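Local coordinates for protein tyrosinase (Aspergillus oryzae, PDB 6JU8) that probably oxidises L-tyrosine and L-dopa to L-dopaquinone with molecular oxygen at a dinuclear copper centre, a step of melanin biosynthesis, at residues W145-W150 / H375-D380; L20-D25 / D438-K443; T216-E221 / L229-C234. The protein carries 1 engineered substitution. All blocks are in the same frame, centred on the assembly; numbering follows the deposited sequence. Where two conformers were deposited one is given.

Interaction 1. Residues W145-W150 / H375-D380; sequences WRLPYW and HHCNID. With CU (copper (II) ion), chain D.
Cys377 thrusts its thiol into a run of peptide carbonyls, yet not one hydrogen bond joins 145-150 to the helix segment 375-380. Its SG lies 3.4 Å from Leu147 O, and its CB sits 3.6 Å from Pro148 O; neither carbonyl oxygen has a hydrogen-bonding partner, although both are buried here. With SG anti to the backbone N (chi1 -169°), the sulfur also reaches Tyr149 CB, 3.7 Å away, while Leu147 CD2 closes on Cys377 CB. Next along the helix, Asn378 brings its amide obliquely to the Tyr149 ring, the two planes only 16° apart, with OD1 3.3 Å from Tyr149 CD1. That oxygen accepts a hydrogen bond from Arg381 NH1, while Asn378 CB lies 3.1 Å from Trp150 O. At the far end, Trp150 offers the edge of its indole, CE3 being 4.2 Å from His375 CB, while its NE1 is hydrogen-bonded to Arg169 O. The following residue, His376, turns away from the loop and binds copper through NE2 at 1.9 Å, completing a site with His332 and His336. The helix carrying this copper ligand is thus backed by van der Waals contact alone: Asn378 OD1 and Trp150 NE1 find partners outside the two segments, the two carbonyl oxygens none.

Interaction 2. Residues L20-D25 / D438-K443; sequences LPIRKD and DYAITK
Arg23 and Tyr439 lean across one another, the extended arginine chain running beside the phenol as far as its hydroxyl. Arg23 CB lies 3.6 Å from Tyr439 CE1, and CD continues past the same carbon toward OH. The guanidinium plane then stands 73° to the ring, and NH1 donates to Tyr439 OH over 3.0 Å, the oxygen tilted from the guanidinium plane and the bond clearly bent at 143°. Because the tyrosine begins by heading away from 20-25, it is the swing at chi1 (-59°, CG opposite the carbonyl carbon) that carries its hydroxyl back to the arginine. Both polar ends have further partners: Arg23 NE forms a salt bridge with Glu115, its guanidinium makes a cation-pi contact with Tyr437, and Tyr439 OH is hydrogen-bonded to Asp380 of helix 371-389.

Between the two backbones there is a single isolated beta bridge, pairing Ile22 with Asp438, which joins the N-terminal loop leading into helix 26-34 to the loop preceding helix 448-456. Asp438 N donates to Pro21 O, and Arg23 N returns a straighter bond to Asp438 O at 2.9 Å.

In the conformer given here, Ile22 CD1 meets Ala440 CB at 4.2 Å on the more solvent-accessible flank. Two waters extend the link: one donates to both Leu20 O and Asp438 OD2, the other donates to Arg23 O (2.7 Å) while accepting from Ala440 N. Asp438 OD1 accepts a weak hydrogen bond from Tyr439 N and a hydrogen bond from Trp432 NE1.

Interaction 3. Residues T216-E221 / L229-C234; sequences TSQKTE and LPFDKC
Gln218 and Leu229 form a hydrogen-bonded pair of the two-stranded antiparallel hairpin made by strands 218-222 and 225-229, within the common central domain of tyrosinase. Two backbone bonds define the pair: Gln218 N donates to Leu229 O at 3.0 Å, and Leu229 N donates to Gln218 O at 2.9 Å. Leu229 O has a further neighbour in Ser217 CA, 3.2 Å away in a CA-H...O contact. Beyond this pair the second strand departs through an inverse gamma turn centred on Pro230 and enters a short 3-10 segment.

Apolar packing continues the association on both sides of the pair. Toward the hairpin loop, in the conformers given here for both residues, Thr220 presents its methyl rather than its hydroxyl: CG2 comes 3.5 Å from Leu229 CG and also touches both leucine methyls. Toward the 3-10 segment, Gln218 lays its CB and CG at the edge of the Phe231 ring, CG being 3.7 Å from CD2, the two side chains crossing at about a right angle. Phe231 itself meets the ring of His359, and Gln218 packs on Trp75 and Pro364, so this end of the hairpin is built into surrounding loops.

Polar contacts gather near the start of 216-221. The glutamine chain bends at chi2 (-65°), curling its amide back so that NE2 donates to Thr216 O within the same segment. A water connects Ser217 with Asp232, accepting from Ser217 N and donating weakly to Asp232 OD2. The other carboxylate oxygen, Asp232 OD1, only packs against the serine methylene, 3.6 Å from Ser217 CB.

How the interactions relate
Starting from the N terminus, 20-25 is the first segment met, and interaction 2 returns to it only at 438-443, closing a loop over most of the chain. Interaction 1 is nested inside that loop, joining the loop after helix 135-144 to helix 371-389, and the local hairpin of interaction 3 is nested inside both; none cross. Interactions 1 and 2 touch directly: Tyr149 N meets Lys24 O at 2.9 Å, a probable hydrogen bond, and Leu147 O packs on Arg23 CG. Together they tie both ends of the chain to a copper-bearing helix, whereas interaction 3 stands apart, its nearest atoms about 15 Å from interaction 1.

Interaction 1. Residues W145-W150 / H375-D380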
loop_
_atom_site.group_PDB
_atom_site.type_symbol
_atom_site.label_atom_id
_atom_site.label_comp_id
_atom_site.label_asym_id
_atom_site.label_seq_id
_atom_site.Cartn_x
_atom_site.Cartn_y
_atom_site.Cartn_z
ATOM N N TRP A 145 26.646 -13.315 7.416
ATOM C CA TRP A 145 25.309 -13.144 6.881
ATOM C C TRP A 145 24.856 -14.331 6.046
ATOM O O TRP A 145 25.631 -14.854 5.250
ATOM C CB TRP A 145 25.222 -11.894 6.008
ATOM C CG TRP A 145 23.871 -11.691 5.405
ATOM C CD1 TRP A 145 22.815 -11.032 5.986
ATOM C CD2 TRP A 145 23.437 -12.146 4.118
ATOM N NE1 TRP A 145 21.748 -11.061 5.103
ATOM C CE2 TRP A 145 22.101 -11.730 3.967
ATOM C CE3 TRP A 145 24.056 -12.864 3.076
ATOM C CZ2 TRP A 145 21.380 -12.011 2.805
ATOM C CZ3 TRP A 145 23.337 -13.143 1.933
ATOM C CH2 TRP A 145 22.002 -12.717 1.818
ATOM N N ARG A 146 23.589 -14.700 6.215
ATOM C CA ARG A 146 22.977 -15.689 5.331
ATOM C C ARG A 146 21.570 -15.181 5.017
ATOM O O ARG A 146 21.045 -14.306 5.736
ATOM C CB ARG A 146 22.923 -17.072 5.983
ATOM C CG ARG A 146 24.308 -17.708 6.168
ATOM C CD ARG A 146 24.918 -18.009 4.809
ATOM N NE ARG A 146 26.201 -18.732 4.833
ATOM C CZ ARG A 146 27.397 -18.183 5.030
ATOM N NH1 ARG A 146 27.493 -16.875 5.276
ATOM N NH2 ARG A 146 28.486 -18.933 4.999
ATOM N N LEU A 147 20.959 -15.704 3.970
ATOM C CA LEU A 147 19.643 -15.164 3.599
ATOM C C LEU A 147 18.643 -15.481 4.707
ATOM O O LEU A 147 18.428 -16.646 5.040
ATOM C CB LEU A 147 19.171 -15.823 2.293
ATOM C CG LEU A 147 17.821 -15.308 1.767
ATOM C CD1 LEU A 147 17.953 -13.871 1.250
ATOM C CD2 LEU A 147 17.262 -16.227 0.691
ATOM N N PRO A 148 17.996 -14.492 5.287
ATOM C CA PRO A 148 16.972 -14.799 6.301
ATOM C C PRO A 148 15.751 -15.501 5.729
ATOM O O PRO A 148 15.440 -15.404 4.542
ATOM C CB PRO A 148 16.569 -13.422 6.816
ATOM C CG PRO A 148 17.708 -12.521 6.441
ATOM C CD PRO A 148 18.185 -13.042 5.104
ATOM N N TYR A 149 15.039 -16.210 6.619
ATOM C CA TYR A 149 13.798 -16.882 6.226
ATOM C C TYR A 149 12.605 -16.169 6.838
ATOM O O TYR A 149 12.677 -15.624 7.949
ATOM C CB TYR A 149 13.814 -18.386 6.569
ATOM C CG TYR A 149 13.829 -18.695 8.046
ATOM C CD1 TYR A 149 12.638 -18.839 8.757
ATOM C CD2 TYR A 149 15.035 -18.857 8.719
ATOM C CE1 TYR A 149 12.638 -19.130 10.113
ATOM C CE2 TYR A 149 15.055 -19.138 10.085
ATOM C CZ TYR A 149 13.859 -19.273 10.767
ATOM O OH TYR A 149 13.887 -19.542 12.123
ATOM N N TRP A 150 11.482 -16.220 6.105
ATOM C CA TRP A 150 10.210 -15.768 6.674
ATOM C C TRP A 150 9.454 -16.941 7.278
ATOM O O TRP A 150 9.011 -17.846 6.565
ATOM C CB TRP A 150 9.359 -15.111 5.589
ATOM C CG TRP A 150 7.951 -14.830 6.035
ATOM C CD1 TRP A 150 7.548 -14.305 7.226
ATOM C CD2 TRP A 150 6.773 -15.073 5.246
ATOM N NE1 TRP A 150 6.173 -14.215 7.237
ATOM C CE2 TRP A 150 5.676 -14.679 6.045
ATOM C CE3 TRP A 150 6.542 -15.601 3.973
ATOM C CZ2 TRP A 150 4.355 -14.781 5.605
ATOM C CZ3 TRP A 150 5.229 -15.708 3.536
ATOM C CH2 TRP A 150 4.155 -15.305 4.352
ATOM N N HIS A 375 10.132 -16.571 1.509
ATOM C CA HIS A 375 9.231 -17.732 1.563
ATOM C C HIS A 375 9.991 -19.007 1.235
ATOM O O HIS A 375 9.938 -20.010 1.971
ATOM C CB HIS A 375 8.085 -17.496 0.573
ATOM C CG HIS A 375 7.095 -18.606 0.491
ATOM N ND1 HIS A 375 6.601 -19.259 1.598
ATOM C CD2 HIS A 375 6.465 -19.123 -0.609
ATOM C CE1 HIS A 375 5.721 -20.162 1.171
ATOM N NE2 HIS A 375 5.614 -20.113 -0.156
ATOM N N HIS A 376 10.710 -19.005 0.090
ATOM C CA HIS A 376 11.420 -20.231 -0.263
ATOM C C HIS A 376 12.558 -20.537 0.688
ATOM O O HIS A 376 12.896 -21.711 0.861
ATOM C CB HIS A 376 11.901 -20.157 -1.727
ATOM C CG HIS A 376 10.789 -20.724 -2.586
ATOM N ND1 HIS A 376 10.575 -22.085 -2.644
ATOM C CD2 HIS A 376 9.768 -20.148 -3.255
ATOM C CE1 HIS A 376 9.500 -22.318 -3.376
ATOM N NE2 HIS A 376 8.974 -21.144 -3.772
ATOM N N CYS A 377 13.128 -19.548 1.360
ATOM C CA CYS A 377 14.103 -19.844 2.391
ATOM C C CYS A 377 13.451 -20.630 3.524
ATOM O O CYS A 377 14.019 -21.644 3.999
ATOM C CB CYS A 377 14.797 -18.534 2.818
ATOM S SG CYS A 377 16.233 -18.949 3.858
ATOM N N ASN A 378 12.220 -20.284 3.918
ATOM C CA ASN A 378 11.543 -21.113 4.915
ATOM C C ASN A 378 11.113 -22.463 4.360
ATOM O O ASN A 378 11.138 -23.456 5.098
ATOM C CB ASN A 378 10.308 -20.419 5.522
ATOM C CG ASN A 378 9.918 -21.104 6.823
ATOM O OD1 ASN A 378 10.794 -21.381 7.663
ATOM N ND2 ASN A 378 8.647 -21.409 7.018
ATOM N N ILE A 379 10.728 -22.559 3.088
ATOM C CA ILE A 379 10.418 -23.887 2.527
ATOM C C ILE A 379 11.662 -24.764 2.576
ATOM O O ILE A 379 11.567 -25.971 2.865
ATOM C CB ILE A 379 9.830 -23.741 1.123
ATOM C CG1 ILE A 379 8.502 -22.968 1.169
ATOM C CG2 ILE A 379 9.701 -25.084 0.410
ATOM C CD1 ILE A 379 7.441 -23.619 2.047
ATOM N N ASP A 380 12.833 -24.171 2.334
ATOM C CA ASP A 380 14.090 -24.916 2.455
ATOM C C ASP A 380 14.332 -25.383 3.880
ATOM O O ASP A 380 14.767 -26.522 4.117
ATOM C CB ASP A 380 15.263 -24.033 1.979
ATOM C CG ASP A 380 16.490 -24.921 1.814
ATOM O OD1 ASP A 380 16.441 -25.764 0.894
ATOM O OD2 ASP A 380 17.450 -24.805 2.606
HETATM CU CU CU D . 7.268 -20.822 -4.436
HETATM O O HOH W 1 7.807 -21.447 -6.553
#

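Interaction 2. Residues L20-D25 / D438-K443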
loop_
_atom_site.group_PDB
_atom_site.type_symbol
_atom_site.label_atom_id
_atom_site.label_comp_id
_atom_site.label_asym_id
_atom_site.label_seq_id
_atom_site.Cartn_x
_atom_site.Cartn_y
_atom_site.Cartn_z
ATOM N N LEU A 20 29.675 -22.882 9.378
ATOM C CA LEU A 20 28.262 -23.013 9.046
ATOM C C LEU A 20 27.382 -21.923 9.638
ATOM O O LEU A 20 26.570 -22.166 10.532
ATOM C CB LEU A 20 27.729 -24.386 9.466
ATOM C CG LEU A 20 28.361 -25.578 8.743
ATOM C CD1 LEU A 20 27.965 -26.883 9.403
ATOM C CD2 LEU A 20 27.971 -25.555 7.267
ATOM N N PRO A 21 27.485 -20.712 9.119
ATOM C CA PRO A 21 26.596 -19.623 9.574
ATOM C C PRO A 21 25.133 -19.936 9.287
ATOM O O PRO A 21 24.737 -20.668 8.379
ATOM C CB PRO A 21 27.087 -18.441 8.739
ATOM C CG PRO A 21 28.525 -18.786 8.443
ATOM C CD PRO A 21 28.436 -20.251 8.087
ATOM N N ILE A 22 24.279 -19.338 10.123
ATOM C CA ILE A 22 22.856 -19.669 10.101
ATOM C C ILE A 22 22.016 -18.627 9.383
ATOM O O ILE A 22 22.191 -17.400 9.449
ATOM C CB ILE A 22 22.334 -19.870 11.532
ATOM C CG1 ILE A 22 22.183 -18.581 12.336
ATOM C CG2 ILE A 22 23.220 -20.853 12.294
ATOM C CD1 ILE A 22 21.374 -18.766 13.604
ATOM N N ARG A 23 21.025 -19.148 8.660
ATOM C CA ARG A 23 19.925 -18.371 8.092
ATOM C C ARG A 23 18.938 -18.100 9.231
ATOM O O ARG A 23 18.356 -19.072 9.743
ATOM C CB ARG A 23 19.268 -19.158 6.957
ATOM C CG ARG A 23 20.119 -19.205 5.691
ATOM C CD ARG A 23 19.508 -20.134 4.650
ATOM N NE ARG A 23 20.261 -20.071 3.385
ATOM C CZ ARG A 23 19.867 -20.702 2.285
ATOM N NH1 ARG A 23 18.755 -21.436 2.309
ATOM N NH2 ARG A 23 20.575 -20.618 1.168
ATOM N N LYS A 24 18.770 -16.827 9.571
ATOM C CA LYS A 24 17.956 -16.429 10.712
ATOM C C LYS A 24 16.538 -16.072 10.321
ATOM O O LYS A 24 16.248 -15.735 9.167
ATOM C CB LYS A 24 18.615 -15.202 11.376
ATOM C CG LYS A 24 19.986 -15.535 11.947
ATOM C CD LYS A 24 20.648 -14.290 12.545
ATOM C CE LYS A 24 21.811 -14.659 13.441
ATOM N NZ LYS A 24 22.447 -13.430 13.993
ATOM N N ASP A 25 15.626 -16.119 11.294
ATOM C CA ASP A 25 14.258 -15.632 11.107
ATOM C C ASP A 25 14.334 -14.142 10.825
ATOM O O ASP A 25 14.960 -13.381 11.556
ATOM C CB ASP A 25 13.470 -15.938 12.373
ATOM C CG ASP A 25 12.046 -15.434 12.395
ATOM O OD1 ASP A 25 11.792 -14.266 12.033
ATOM O OD2 ASP A 25 11.177 -16.225 12.830
ATOM N N ASP A 438 23.282 -23.115 7.500
ATOM C CA ASP A 438 22.507 -24.032 8.352
ATOM C C ASP A 438 21.335 -23.247 8.942
ATOM O O ASP A 438 21.204 -22.036 8.710
ATOM C CB ASP A 438 23.397 -24.620 9.427
ATOM C CG ASP A 438 22.989 -25.958 9.996
ATOM O OD1 ASP A 438 21.893 -26.452 9.647
ATOM O OD2 ASP A 438 23.772 -26.494 10.809
ATOM N N TYR A 439 20.470 -23.933 9.679
ATOM C CA TYR A 439 19.375 -23.319 10.425
ATOM C C TYR A 439 19.572 -23.599 11.911
ATOM O O TYR A 439 20.000 -24.692 12.277
ATOM C CB TYR A 439 18.019 -23.886 9.969
ATOM C CG TYR A 439 17.809 -23.650 8.485
ATOM C CD1 TYR A 439 17.446 -22.380 8.032
ATOM C CD2 TYR A 439 17.990 -24.683 7.564
ATOM C CE1 TYR A 439 17.251 -22.135 6.680
ATOM C CE2 TYR A 439 17.801 -24.443 6.206
ATOM C CZ TYR A 439 17.439 -23.173 5.773
ATOM O OH TYR A 439 17.252 -22.904 4.429
ATOM N N ALA A 440 19.247 -22.649 12.769
ATOM C CA ALA A 440 19.381 -22.914 14.204
ATOM C C ALA A 440 18.644 -24.183 14.623
ATOM O O ALA A 440 19.152 -24.977 15.426
ATOM C CB ALA A 440 18.859 -21.759 15.041
ATOM N N ILE A 441 17.443 -24.354 14.088
ATOM C CA ILE A 441 16.619 -25.477 14.503
ATOM C C ILE A 441 17.207 -26.831 14.139
ATOM O O ILE A 441 16.800 -27.803 14.799
ATOM C CB ILE A 441 15.198 -25.322 13.951
ATOM C CG1 ILE A 441 14.209 -26.263 14.651
ATOM C CG2 ILE A 441 15.149 -25.497 12.442
ATOM C CD1 ILE A 441 12.765 -25.833 14.413
ATOM N N THR A 442 18.106 -26.878 13.164
ATOM C CA THR A 442 18.726 -28.151 12.762
ATOM C C THR A 442 20.112 -28.324 13.367
ATOM O O THR A 442 20.823 -29.278 13.040
ATOM C CB THR A 442 18.785 -28.339 11.239
ATOM O OG1 THR A 442 19.317 -27.194 10.556
ATOM C CG2 THR A 442 17.380 -28.514 10.676
ATOM N N LYS A 443 20.535 -27.453 14.284
ATOM C CA LYS A 443 21.901 -27.632 14.805
ATOM C C LYS A 443 22.001 -28.815 15.750
ATOM O O LYS A 443 22.991 -29.553 15.750
ATOM C CB LYS A 443 22.382 -26.360 15.493
ATOM C CG LYS A 443 22.717 -25.217 14.517
HETATM O O HOH W 2 25.710 -24.393 12.254
HETATM O O HOH W 3 17.804 -20.295 12.074
#

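Interaction 3. Residues T216-E221 / L229-C234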
loop_
_atom_site.group_PDB
_atom_site.type_symbol
_atom_site.label_atom_id
_atom_site.label_comp_id
_atom_site.label_asym_id
_atom_site.label_seq_id
_atom_site.Cartn_x
_atom_site.Cartn_y
_atom_site.Cartn_z
ATOM N N THR A 216 4.276 -11.034 -20.372
ATOM C CA THR A 216 2.905 -11.022 -20.870
ATOM C C THR A 216 1.900 -11.091 -19.730
ATOM O O THR A 216 2.238 -11.368 -18.592
ATOM C CB THR A 216 2.654 -12.202 -21.823
ATOM O OG1 THR A 216 2.776 -13.431 -21.113
ATOM C CG2 THR A 216 3.703 -12.222 -22.942
ATOM N N SER A 217 0.632 -10.854 -20.070
ATOM C CA SER A 217 -0.437 -11.295 -19.180
ATOM C C SER A 217 -0.308 -12.811 -18.973
ATOM O O SER A 217 0.353 -13.526 -19.734
ATOM C CB SER A 217 -1.809 -10.952 -19.722
ATOM O OG SER A 217 -2.114 -11.614 -20.944
ATOM N N GLN A 218 -0.924 -13.288 -17.893
ATOM C CA GLN A 218 -0.809 -14.677 -17.489
ATOM C C GLN A 218 -2.181 -15.265 -17.199
ATOM O O GLN A 218 -2.932 -14.811 -16.334
ATOM C CB GLN A 218 0.087 -14.771 -16.249
ATOM C CG GLN A 218 1.453 -14.137 -16.450
ATOM C CD GLN A 218 2.314 -14.836 -17.478
ATOM O OE1 GLN A 218 2.196 -16.040 -17.735
ATOM N NE2 GLN A 218 3.257 -14.095 -18.054
ATOM N N LYS A 219 -2.578 -16.284 -17.954
ATOM C CA LYS A 219 -3.938 -16.823 -17.923
ATOM C C LYS A 219 -4.068 -17.748 -16.706
ATOM O O LYS A 219 -3.196 -18.587 -16.500
ATOM C CB LYS A 219 -4.340 -17.571 -19.192
ATOM C CG LYS A 219 -5.839 -17.871 -19.289
ATOM C CD LYS A 219 -6.124 -18.712 -20.508
ATOM C CE LYS A 219 -5.831 -18.050 -21.837
ATOM N NZ LYS A 219 -6.433 -16.708 -22.015
ATOM N N THR A 220 -5.123 -17.509 -15.943
ATOM C CA THR A 220 -5.357 -18.231 -14.696
ATOM C C THR A 220 -6.829 -18.600 -14.615
ATOM O O THR A 220 -7.664 -17.922 -15.203
ATOM C CB THR A 220 -5.036 -17.337 -13.479
ATOM O OG1 THR A 220 -5.175 -18.059 -12.250
ATOM C CG2 THR A 220 -6.017 -16.179 -13.388
ATOM N N GLU A 221 -7.173 -19.653 -13.902
ATOM C CA GLU A 221 -8.572 -20.011 -13.709
ATOM C C GLU A 221 -9.037 -19.574 -12.318
ATOM O O GLU A 221 -8.365 -19.819 -11.308
ATOM C CB GLU A 221 -8.762 -21.515 -13.865
ATOM C CG GLU A 221 -8.355 -22.097 -15.201
ATOM C CD GLU A 221 -9.255 -21.654 -16.334
ATOM O OE1 GLU A 221 -10.476 -21.894 -16.281
ATOM O OE2 GLU A 221 -8.720 -21.030 -17.268
ATOM N N LEU A 229 -4.410 -12.358 -16.150
ATOM C CA LEU A 229 -3.899 -11.435 -15.113
ATOM C C LEU A 229 -2.972 -10.444 -15.772
ATOM O O LEU A 229 -2.040 -10.878 -16.462
ATOM C CB LEU A 229 -3.131 -12.263 -14.070
ATOM C CG LEU A 229 -3.942 -13.343 -13.334
ATOM C CD1 LEU A 229 -3.074 -14.070 -12.318
ATOM C CD2 LEU A 229 -5.133 -12.674 -12.669
ATOM N N PRO A 230 -3.227 -9.146 -15.614
ATOM C CA PRO A 230 -2.530 -8.138 -16.434
ATOM C C PRO A 230 -1.136 -7.736 -15.983
ATOM O O PRO A 230 -0.810 -6.548 -15.861
ATOM C CB PRO A 230 -3.472 -6.930 -16.353
ATOM C CG PRO A 230 -4.099 -7.042 -14.979
ATOM C CD PRO A 230 -4.290 -8.534 -14.788
ATOM N N PHE A 231 -0.261 -8.721 -15.783
ATOM C CA PHE A 231 1.111 -8.473 -15.335
ATOM C C PHE A 231 1.895 -7.709 -16.392
ATOM O O PHE A 231 2.881 -7.068 -16.012
ATOM C CB PHE A 231 1.788 -9.786 -14.962
ATOM C CG PHE A 231 1.157 -10.414 -13.746
ATOM C CD1 PHE A 231 1.124 -9.771 -12.520
ATOM C CD2 PHE A 231 0.580 -11.676 -13.826
ATOM C CE1 PHE A 231 0.569 -10.359 -11.410
ATOM C CE2 PHE A 231 0.062 -12.292 -12.702
ATOM C CZ PHE A 231 0.077 -11.656 -11.470
ATOM N N ASP A 232 1.490 -7.725 -17.657
ATOM C CA ASP A 232 2.116 -6.879 -18.657
ATOM C C ASP A 232 1.907 -5.389 -18.395
ATOM O O ASP A 232 2.690 -4.566 -18.883
ATOM C CB ASP A 232 1.569 -7.243 -20.055
ATOM C CG ASP A 232 0.059 -7.231 -20.186
ATOM O OD1 ASP A 232 -0.666 -7.558 -19.227
ATOM O OD2 ASP A 232 -0.445 -6.864 -21.282
ATOM N N LYS A 233 0.890 -5.041 -17.614
ATOM C CA LYS A 233 0.520 -3.653 -17.333
ATOM C C LYS A 233 1.093 -3.149 -16.019
ATOM O O LYS A 233 0.825 -2.022 -15.601
ATOM C CB LYS A 233 -1.000 -3.490 -17.314
ATOM C CG LYS A 233 -1.695 -3.918 -18.586
ATOM C CD LYS A 233 -1.214 -3.156 -19.803
ATOM C CE LYS A 233 -1.988 -3.545 -21.058
ATOM N NZ LYS A 233 -1.509 -2.712 -22.203
ATOM N N CYS A 234 1.892 -3.996 -15.345
ATOM C CA CYS A 234 2.542 -3.603 -14.113
ATOM C C CYS A 234 3.954 -3.094 -14.339
ATOM O O CYS A 234 4.743 -3.741 -15.045
ATOM C CB CYS A 234 2.669 -4.804 -13.166
ATOM S SG CYS A 234 1.088 -5.575 -12.774
HETATM O O HOH W 4 0.113 -9.827 -22.876
#